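Local coordinates for protein GDP-L-fucose synthase (Campylobacter jejuni subsp. jejuni serotype O:2, PDB 7M13) that makes GDP-D-glycero-L-gluco-heptose for the capsular polysaccharide in an NADPH-dependent reaction, and belongs to the fucose synthase subfamily, at residues 171-185 against 333-346. Sequence-based numbering, arbitrary orientation.
Sequences YGTKANFDFGKSRVL and IELKDGIKMMYEWY. With NAP (NADP nicotinamide-adenine-dinucleotide phosphate), chain E.
Met342 reaches from helix 335-347 into the bend at residues 171-177, its CG anti to the backbone N (chi1 -175°) and its methyl folded back toward Tyr171 and Leu185. CG lies only 2.9 Å from Gly172 O, a buried carbonyl with no polar partner in the model, and touches Phe177 CZ. The sulfur makes Met-aromatic contacts with both rings, at the edge of Tyr171 and obliquely to Phe177, while Ala175 CB rests against it.

One turn on, Trp345 turns one face of its indole to the backbone and aliphatic chain of Lys174: CA sits over the six-membered ring, 3.6 Å from its centroid, and CG follows across the same face. Lys174 CE lies 3.5 Å from Trp345 NE1, and NZ, beyond the rim of the five-membered ring, makes an off-centre cation-pi contact; its salt bridge is to Glu26. At the rim of the indole, CZ3 meets Phe177 CE2 edge against edge at 3.6 Å. Tyr346 then closes a T-shaped pair, its CD1 edge over the centre of the Phe177 face with planes at 77°; Ala175 CB lies toward the rim of the opposite face.

At the other end, Tyr171 drives its ring edge against the helix backbone, OH 3.4 Å from Gly338 CA. A water 2.7 Å from that OH donates to Ile333 O, tying the phenol to the approach to the helix. Leu185 CD2 lies over the centre of one ring face and packs tightly, 3.4 Å, on Leu335 CD1.

The C-terminal helix 335-347 thus packs against the loop that joins strand 162-171 to helix 184-199. At that helix's N-cap, Arg183 hydrogen-bonds both phosphates of the NADP pyrophosphate bridge, NH1 to O1A and NH2 to O1N, in a Rossmann fold of the extended short-chain dehydrogenase/reductase family.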
loop_
_atom_site.group_PDB
_atom_site.type_symbol
_atom_site.label_atom_id
_atom_site.label_comp_id
_atom_site.label_asym_id
_atom_site.label_seq_id
_atom_site.Cartn_x
_atom_site.Cartn_y
_atom_site.Cartn_z
ATOM N N TYR B 171 2.112 -23.959 9.858
ATOM C CA TYR B 171 1.831 -24.809 11.036
ATOM C C TYR B 171 3.188 -25.086 11.645
ATOM O O TYR B 171 4.198 -24.644 11.132
ATOM C CB TYR B 171 1.031 -26.056 10.636
ATOM C CG TYR B 171 1.816 -27.141 9.946
ATOM C CD1 TYR B 171 2.291 -26.998 8.647
ATOM C CD2 TYR B 171 2.119 -28.335 10.593
ATOM C CE1 TYR B 171 3.044 -27.977 8.017
ATOM C CE2 TYR B 171 2.833 -29.338 9.961
ATOM C CZ TYR B 171 3.312 -29.172 8.675
ATOM O OH TYR B 171 4.035 -30.151 8.071
ATOM N N GLY B 172 3.260 -25.784 12.760
ATOM C CA GLY B 172 4.603 -26.133 13.240
ATOM C C GLY B 172 4.511 -26.951 14.489
ATOM O O GLY B 172 3.390 -27.281 14.881
ATOM N N THR B 173 5.648 -27.249 15.091
ATOM C CA THR B 173 5.694 -28.121 16.282
ATOM C C THR B 173 4.981 -27.368 17.411
ATOM O O THR B 173 3.944 -27.869 17.900
ATOM C CB THR B 173 7.144 -28.520 16.541
ATOM O OG1 THR B 173 7.540 -29.274 15.392
ATOM C CG2 THR B 173 7.319 -29.321 17.811
ATOM N N LYS B 174 5.465 -26.163 17.739
ATOM C CA LYS B 174 4.870 -25.300 18.789
ATOM C C LYS B 174 3.899 -24.301 18.156
ATOM O O LYS B 174 4.214 -23.093 18.141
ATOM C CB LYS B 174 5.971 -24.586 19.568
ATOM C CG LYS B 174 7.032 -25.509 20.155
ATOM C CD LYS B 174 7.835 -24.839 21.250
ATOM C CE LYS B 174 8.655 -25.808 22.078
ATOM N NZ LYS B 174 9.532 -26.641 21.224
ATOM N N ALA B 175 2.747 -24.792 17.696
ATOM C CA ALA B 175 1.732 -24.032 16.930
ATOM C C ALA B 175 0.730 -23.373 17.876
ATOM O O ALA B 175 0.806 -23.601 19.103
ATOM C CB ALA B 175 1.019 -24.950 15.962
ATOM N N ASN B 176 -0.186 -22.587 17.305
ATOM C CA ASN B 176 -1.288 -21.926 18.037
ATOM C C ASN B 176 -2.542 -22.764 17.754
ATOM O O ASN B 176 -3.001 -22.798 16.597
ATOM C CB ASN B 176 -1.331 -20.438 17.674
ATOM C CG ASN B 176 -2.539 -19.703 18.213
ATOM O OD1 ASN B 176 -3.525 -20.307 18.633
ATOM N ND2 ASN B 176 -2.469 -18.386 18.201
ATOM N N PHE B 177 -3.018 -23.481 18.777
ATOM C CA PHE B 177 -4.102 -24.487 18.666
ATOM C C PHE B 177 -5.444 -23.889 19.096
ATOM O O PHE B 177 -6.392 -24.675 19.272
ATOM C CB PHE B 177 -3.762 -25.707 19.517
ATOM C CG PHE B 177 -2.499 -26.405 19.097
ATOM C CD1 PHE B 177 -2.500 -27.284 18.018
ATOM C CD2 PHE B 177 -1.323 -26.218 19.801
ATOM C CE1 PHE B 177 -1.334 -27.937 17.644
ATOM C CE2 PHE B 177 -0.164 -26.881 19.428
ATOM C CZ PHE B 177 -0.172 -27.741 18.355
ATOM N N ASP B 178 -5.535 -22.559 19.222
ATOM C CA ASP B 178 -6.801 -21.852 19.559
ATOM C C ASP B 178 -7.828 -22.082 18.440
ATOM O O ASP B 178 -7.443 -22.019 17.247
ATOM C CB ASP B 178 -6.561 -20.362 19.823
ATOM C CG ASP B 178 -5.689 -20.102 21.037
ATOM O OD1 ASP B 178 -5.424 -18.915 21.325
ATOM O OD2 ASP B 178 -5.281 -21.091 21.684
ATOM N N PHE B 179 -9.080 -22.372 18.823
ATOM C CA PHE B 179 -10.227 -22.622 17.906
ATOM C C PHE B 179 -10.686 -21.304 17.275
ATOM O O PHE B 179 -10.650 -20.266 17.961
ATOM C CB PHE B 179 -11.412 -23.255 18.644
ATOM C CG PHE B 179 -11.258 -24.718 18.972
ATOM C CD1 PHE B 179 -11.248 -25.672 17.965
ATOM C CD2 PHE B 179 -11.141 -25.142 20.289
ATOM C CE1 PHE B 179 -11.106 -27.017 18.268
ATOM C CE2 PHE B 179 -10.998 -26.486 20.589
ATOM C CZ PHE B 179 -10.981 -27.419 19.577
ATOM N N GLY B 180 -11.143 -21.377 16.026
ATOM C CA GLY B 180 -11.732 -20.253 15.274
ATOM C C GLY B 180 -10.715 -19.168 14.942
ATOM O O GLY B 180 -11.136 -18.013 14.799
ATOM N N LYS B 181 -9.425 -19.505 14.839
ATOM C CA LYS B 181 -8.353 -18.541 14.452
ATOM C C LYS B 181 -7.985 -18.753 12.978
ATOM O O LYS B 181 -7.016 -18.142 12.514
ATOM C CB LYS B 181 -7.113 -18.709 15.338
ATOM C CG LYS B 181 -7.313 -18.365 16.811
ATOM C CD LYS B 181 -7.618 -16.900 17.065
ATOM C CE LYS B 181 -8.924 -16.669 17.794
ATOM N NZ LYS B 181 -8.718 -16.399 19.235
ATOM N N SER B 182 -8.714 -19.605 12.253
ATOM C CA SER B 182 -8.386 -19.937 10.840
ATOM C C SER B 182 -6.944 -20.455 10.768
ATOM O O SER B 182 -6.306 -20.324 9.704
ATOM C CB SER B 182 -8.586 -18.740 9.937
ATOM O OG SER B 182 -9.931 -18.275 9.999
ATOM N N ARG B 183 -6.436 -21.046 11.852
ATOM C CA ARG B 183 -5.149 -21.778 11.800
ATOM C C ARG B 183 -5.472 -23.223 11.452
ATOM O O ARG B 183 -5.668 -24.034 12.400
ATOM C CB ARG B 183 -4.399 -21.605 13.111
ATOM C CG ARG B 183 -3.987 -20.160 13.317
ATOM C CD ARG B 183 -3.078 -19.999 14.487
ATOM N NE ARG B 183 -2.890 -18.577 14.721
ATOM C CZ ARG B 183 -1.797 -17.883 14.417
ATOM N NH1 ARG B 183 -1.770 -16.590 14.707
ATOM N NH2 ARG B 183 -0.733 -18.473 13.881
ATOM N N VAL B 184 -5.565 -23.504 10.149
ATOM C CA VAL B 184 -6.349 -24.658 9.618
ATOM C C VAL B 184 -5.747 -25.939 10.204
ATOM O O VAL B 184 -6.511 -26.751 10.760
ATOM C CB VAL B 184 -6.379 -24.695 8.074
ATOM C CG1 VAL B 184 -6.917 -26.014 7.541
ATOM C CG2 VAL B 184 -7.174 -23.532 7.504
ATOM N N LEU B 185 -4.435 -26.154 10.054
ATOM C CA LEU B 185 -3.853 -27.479 10.389
ATOM C C LEU B 185 -3.802 -27.636 11.906
ATOM O O LEU B 185 -4.271 -28.644 12.423
ATOM C CB LEU B 185 -2.498 -27.661 9.701
ATOM C CG LEU B 185 -1.958 -29.086 9.622
ATOM C CD1 LEU B 185 -3.072 -30.116 9.480
ATOM C CD2 LEU B 185 -0.961 -29.243 8.492
ATOM N N ILE B 333 10.404 -31.050 5.247
ATOM C CA ILE B 333 9.364 -31.671 6.109
ATOM C C ILE B 333 8.148 -31.951 5.238
ATOM O O ILE B 333 7.446 -31.015 4.847
ATOM C CB ILE B 333 9.032 -30.801 7.336
ATOM C CG1 ILE B 333 10.265 -30.558 8.200
ATOM C CG2 ILE B 333 7.914 -31.431 8.139
ATOM C CD1 ILE B 333 10.025 -29.619 9.339
ATOM N N GLU B 334 7.883 -33.232 4.964
ATOM C CA GLU B 334 6.628 -33.649 4.308
ATOM C C GLU B 334 5.494 -33.541 5.324
ATOM O O GLU B 334 5.740 -33.631 6.528
ATOM C CB GLU B 334 6.756 -35.063 3.739
ATOM C CG GLU B 334 7.827 -35.213 2.660
ATOM C CD GLU B 334 7.873 -34.161 1.551
ATOM O OE1 GLU B 334 6.805 -33.703 1.084
ATOM O OE2 GLU B 334 8.995 -33.829 1.127
ATOM N N LEU B 335 4.300 -33.279 4.839
ATOM C CA LEU B 335 3.138 -32.906 5.670
ATOM C C LEU B 335 2.866 -33.959 6.763
ATOM O O LEU B 335 2.703 -33.564 7.936
ATOM C CB LEU B 335 1.939 -32.652 4.773
ATOM C CG LEU B 335 0.700 -32.117 5.491
ATOM C CD1 LEU B 335 0.994 -30.826 6.242
ATOM C CD2 LEU B 335 -0.425 -31.895 4.508
ATOM N N LYS B 336 2.809 -35.248 6.423
ATOM C CA LYS B 336 2.503 -36.305 7.432
ATOM C C LYS B 336 3.524 -36.236 8.579
ATOM O O LYS B 336 3.105 -36.280 9.765
ATOM C CB LYS B 336 2.496 -37.685 6.767
ATOM C CG LYS B 336 1.237 -37.985 5.968
ATOM C CD LYS B 336 1.248 -39.331 5.242
ATOM C CE LYS B 336 1.365 -39.199 3.735
ATOM N NZ LYS B 336 2.747 -38.859 3.323
ATOM N N ASP B 337 4.817 -36.135 8.246
ATOM C CA ASP B 337 5.911 -36.081 9.241
ATOM C C ASP B 337 5.718 -34.828 10.097
ATOM O O ASP B 337 5.836 -34.928 11.303
ATOM C CB ASP B 337 7.285 -36.128 8.576
ATOM C CG ASP B 337 7.600 -37.476 7.948
ATOM O OD1 ASP B 337 7.149 -38.505 8.504
ATOM O OD2 ASP B 337 8.283 -37.490 6.908
ATOM N N GLY B 338 5.371 -33.695 9.489
ATOM C CA GLY B 338 5.243 -32.426 10.227
ATOM C C GLY B 338 4.072 -32.477 11.186
ATOM O O GLY B 338 4.187 -31.957 12.301
ATOM N N ILE B 339 2.963 -33.080 10.778
ATOM C CA ILE B 339 1.740 -33.175 11.619
ATOM C C ILE B 339 2.056 -34.080 12.820
ATOM O O ILE B 339 1.607 -33.762 13.937
ATOM C CB ILE B 339 0.528 -33.693 10.825
ATOM C CG1 ILE B 339 0.105 -32.722 9.720
ATOM C CG2 ILE B 339 -0.644 -33.961 11.749
ATOM C CD1 ILE B 339 -0.887 -33.300 8.738
ATOM N N LYS B 340 2.824 -35.153 12.593
ATOM C CA LYS B 340 3.308 -36.037 13.686
ATOM C C LYS B 340 4.117 -35.206 14.692
ATOM O O LYS B 340 3.801 -35.292 15.902
ATOM C CB LYS B 340 4.141 -37.189 13.129
ATOM C CG LYS B 340 3.353 -38.390 12.636
ATOM C CD LYS B 340 4.236 -39.611 12.453
ATOM C CE LYS B 340 3.457 -40.874 12.162
ATOM N NZ LYS B 340 4.023 -41.599 11.001
ATOM N N MET B 341 5.107 -34.423 14.224
ATOM C CA MET B 341 5.958 -33.587 15.110
ATOM C C MET B 341 5.037 -32.685 15.942
ATOM O O MET B 341 5.283 -32.538 17.156
ATOM C CB MET B 341 6.944 -32.715 14.321
ATOM C CG MET B 341 7.901 -33.484 13.426
ATOM S SD MET B 341 8.763 -32.355 12.264
ATOM C CE MET B 341 9.853 -31.542 13.429
ATOM N N MET B 342 4.036 -32.061 15.301
ATOM C CA MET B 342 3.122 -31.086 15.939
ATOM C C MET B 342 2.261 -31.809 16.993
ATOM O O MET B 342 2.087 -31.258 18.106
ATOM C CB MET B 342 2.241 -30.400 14.886
ATOM C CG MET B 342 1.359 -29.311 15.467
ATOM S SD MET B 342 0.472 -28.303 14.226
ATOM C CE MET B 342 -0.370 -29.566 13.274
ATOM N N TYR B 343 1.769 -33.015 16.689
ATOM C CA TYR B 343 0.896 -33.786 17.622
ATOM C C TYR B 343 1.703 -34.212 18.855
ATOM O O TYR B 343 1.192 -34.091 19.979
ATOM C CB TYR B 343 0.245 -35.001 16.952
ATOM C CG TYR B 343 -0.872 -35.618 17.770
ATOM C CD1 TYR B 343 -1.832 -34.829 18.387
ATOM C CD2 TYR B 343 -0.968 -36.995 17.930
ATOM C CE1 TYR B 343 -2.851 -35.383 19.147
ATOM C CE2 TYR B 343 -1.980 -37.565 18.692
ATOM C CZ TYR B 343 -2.927 -36.758 19.295
ATOM O OH TYR B 343 -3.935 -37.298 20.036
ATOM N N GLU B 344 2.936 -34.680 18.666
ATOM C CA GLU B 344 3.817 -35.078 19.794
ATOM C C GLU B 344 3.944 -33.888 20.752
ATOM O O GLU B 344 3.749 -34.090 21.965
ATOM C CB GLU B 344 5.168 -35.577 19.284
ATOM C CG GLU B 344 5.067 -36.888 18.520
ATOM C CD GLU B 344 4.501 -38.052 19.322
ATOM O OE1 GLU B 344 3.295 -38.350 19.169
ATOM O OE2 GLU B 344 5.269 -38.660 20.098
ATOM N N TRP B 345 4.221 -32.682 20.244
ATOM C CA TRP B 345 4.345 -31.481 21.110
ATOM C C TRP B 345 2.988 -31.190 21.752
ATOM O O TRP B 345 2.965 -30.824 22.946
ATOM C CB TRP B 345 4.880 -30.243 20.377
ATOM C CG TRP B 345 5.151 -29.128 21.343
ATOM C CD1 TRP B 345 6.155 -29.090 22.269
ATOM C CD2 TRP B 345 4.369 -27.935 21.549
ATOM N NE1 TRP B 345 6.075 -27.943 23.011
ATOM C CE2 TRP B 345 4.992 -27.212 22.591
ATOM C CE3 TRP B 345 3.228 -27.393 20.947
ATOM C CZ2 TRP B 345 4.508 -25.984 23.039
ATOM C CZ3 TRP B 345 2.749 -26.177 21.390
ATOM C CH2 TRP B 345 3.381 -25.485 22.423
ATOM N N TYR B 346 1.895 -31.314 20.993
ATOM C CA TYR B 346 0.543 -30.938 21.470
ATOM C C TYR B 346 0.233 -31.711 22.756
ATOM O O TYR B 346 -0.286 -31.092 23.703
ATOM C CB TYR B 346 -0.563 -31.215 20.450
ATOM C CG TYR B 346 -1.915 -30.783 20.962
ATOM C CD1 TYR B 346 -2.334 -29.472 20.820
ATOM C CD2 TYR B 346 -2.743 -31.649 21.664
ATOM C CE1 TYR B 346 -3.560 -29.041 21.302
ATOM C CE2 TYR B 346 -3.970 -31.235 22.159
ATOM C CZ TYR B 346 -4.383 -29.927 21.974
ATOM O OH TYR B 346 -5.583 -29.483 22.445
HETATM P PA NAP E . 1.472 -15.012 14.885
HETATM O O1A NAP E . 0.086 -14.494 14.641
HETATM O O2A NAP E . 1.598 -16.406 15.449
HETATM O O5B NAP E . 2.286 -14.079 15.850
HETATM C C5B NAP E . 2.330 -12.668 15.638
HETATM C C4B NAP E . 3.113 -12.087 16.773
HETATM O O4B NAP E . 3.245 -10.669 16.514
HETATM C C3B NAP E . 2.446 -12.228 18.157
HETATM O O3B NAP E . 3.359 -12.831 19.066
HETATM C C2B NAP E . 2.060 -10.797 18.514
HETATM O O2B NAP E . 2.196 -10.495 19.904
HETATM C C1B NAP E . 3.097 -9.989 17.743
HETATM N N9A NAP E . 2.640 -8.639 17.495
HETATM C C8A NAP E . 1.540 -8.238 16.799
HETATM N N7A NAP E . 1.321 -6.946 16.847
HETATM C C5A NAP E . 2.340 -6.464 17.640
HETATM C C6A NAP E . 2.651 -5.165 18.082
HETATM N N6A NAP E . 1.913 -4.083 17.811
HETATM N N1A NAP E . 3.738 -5.037 18.876
HETATM C C2A NAP E . 4.459 -6.126 19.175
HETATM N N3A NAP E . 4.252 -7.395 18.821
HETATM C C4A NAP E . 3.160 -7.494 18.053
HETATM O O3 NAP E . 2.291 -14.928 13.515
HETATM P PN NAP E . 2.693 -16.106 12.535
HETATM O O1N NAP E . 1.487 -16.920 12.270
HETATM O O2N NAP E . 3.903 -16.736 13.102
HETATM O O5D NAP E . 3.075 -15.268 11.215
HETATM C C5D NAP E . 4.401 -14.853 10.983
HETATM C C4D NAP E . 4.434 -14.142 9.660
HETATM O O4D NAP E . 4.074 -15.065 8.596
HETATM C C3D NAP E . 3.474 -12.950 9.542
HETATM O O3D NAP E . 4.048 -11.911 8.737
HETATM C C2D NAP E . 2.290 -13.587 8.870
HETATM O O2D NAP E . 1.421 -12.654 8.236
HETATM C C1D NAP E . 2.962 -14.523 7.887
HETATM N N1N NAP E . 2.034 -15.589 7.448
HETATM C C2N NAP E . 1.506 -16.492 8.329
HETATM C C3N NAP E . 0.591 -17.401 7.919
HETATM C C7N NAP E . -0.026 -18.397 8.835
HETATM O O7N NAP E . -0.724 -19.310 8.349
HETATM N N7N NAP E . 0.206 -18.270 10.139
HETATM C C4N NAP E . 0.211 -17.470 6.522
HETATM C C5N NAP E . 0.841 -16.515 5.638
HETATM C C6N NAP E . 1.632 -15.603 6.114
HETATM P P2B NAP E . 1.057 -10.959 20.955
HETATM O O1X NAP E . 1.311 -12.430 21.128
HETATM O O2X NAP E . -0.265 -10.605 20.434
HETATM O O3X NAP E . 1.380 -10.136 22.217
HETATM O O HOH W 1 5.103 -29.725 5.653
#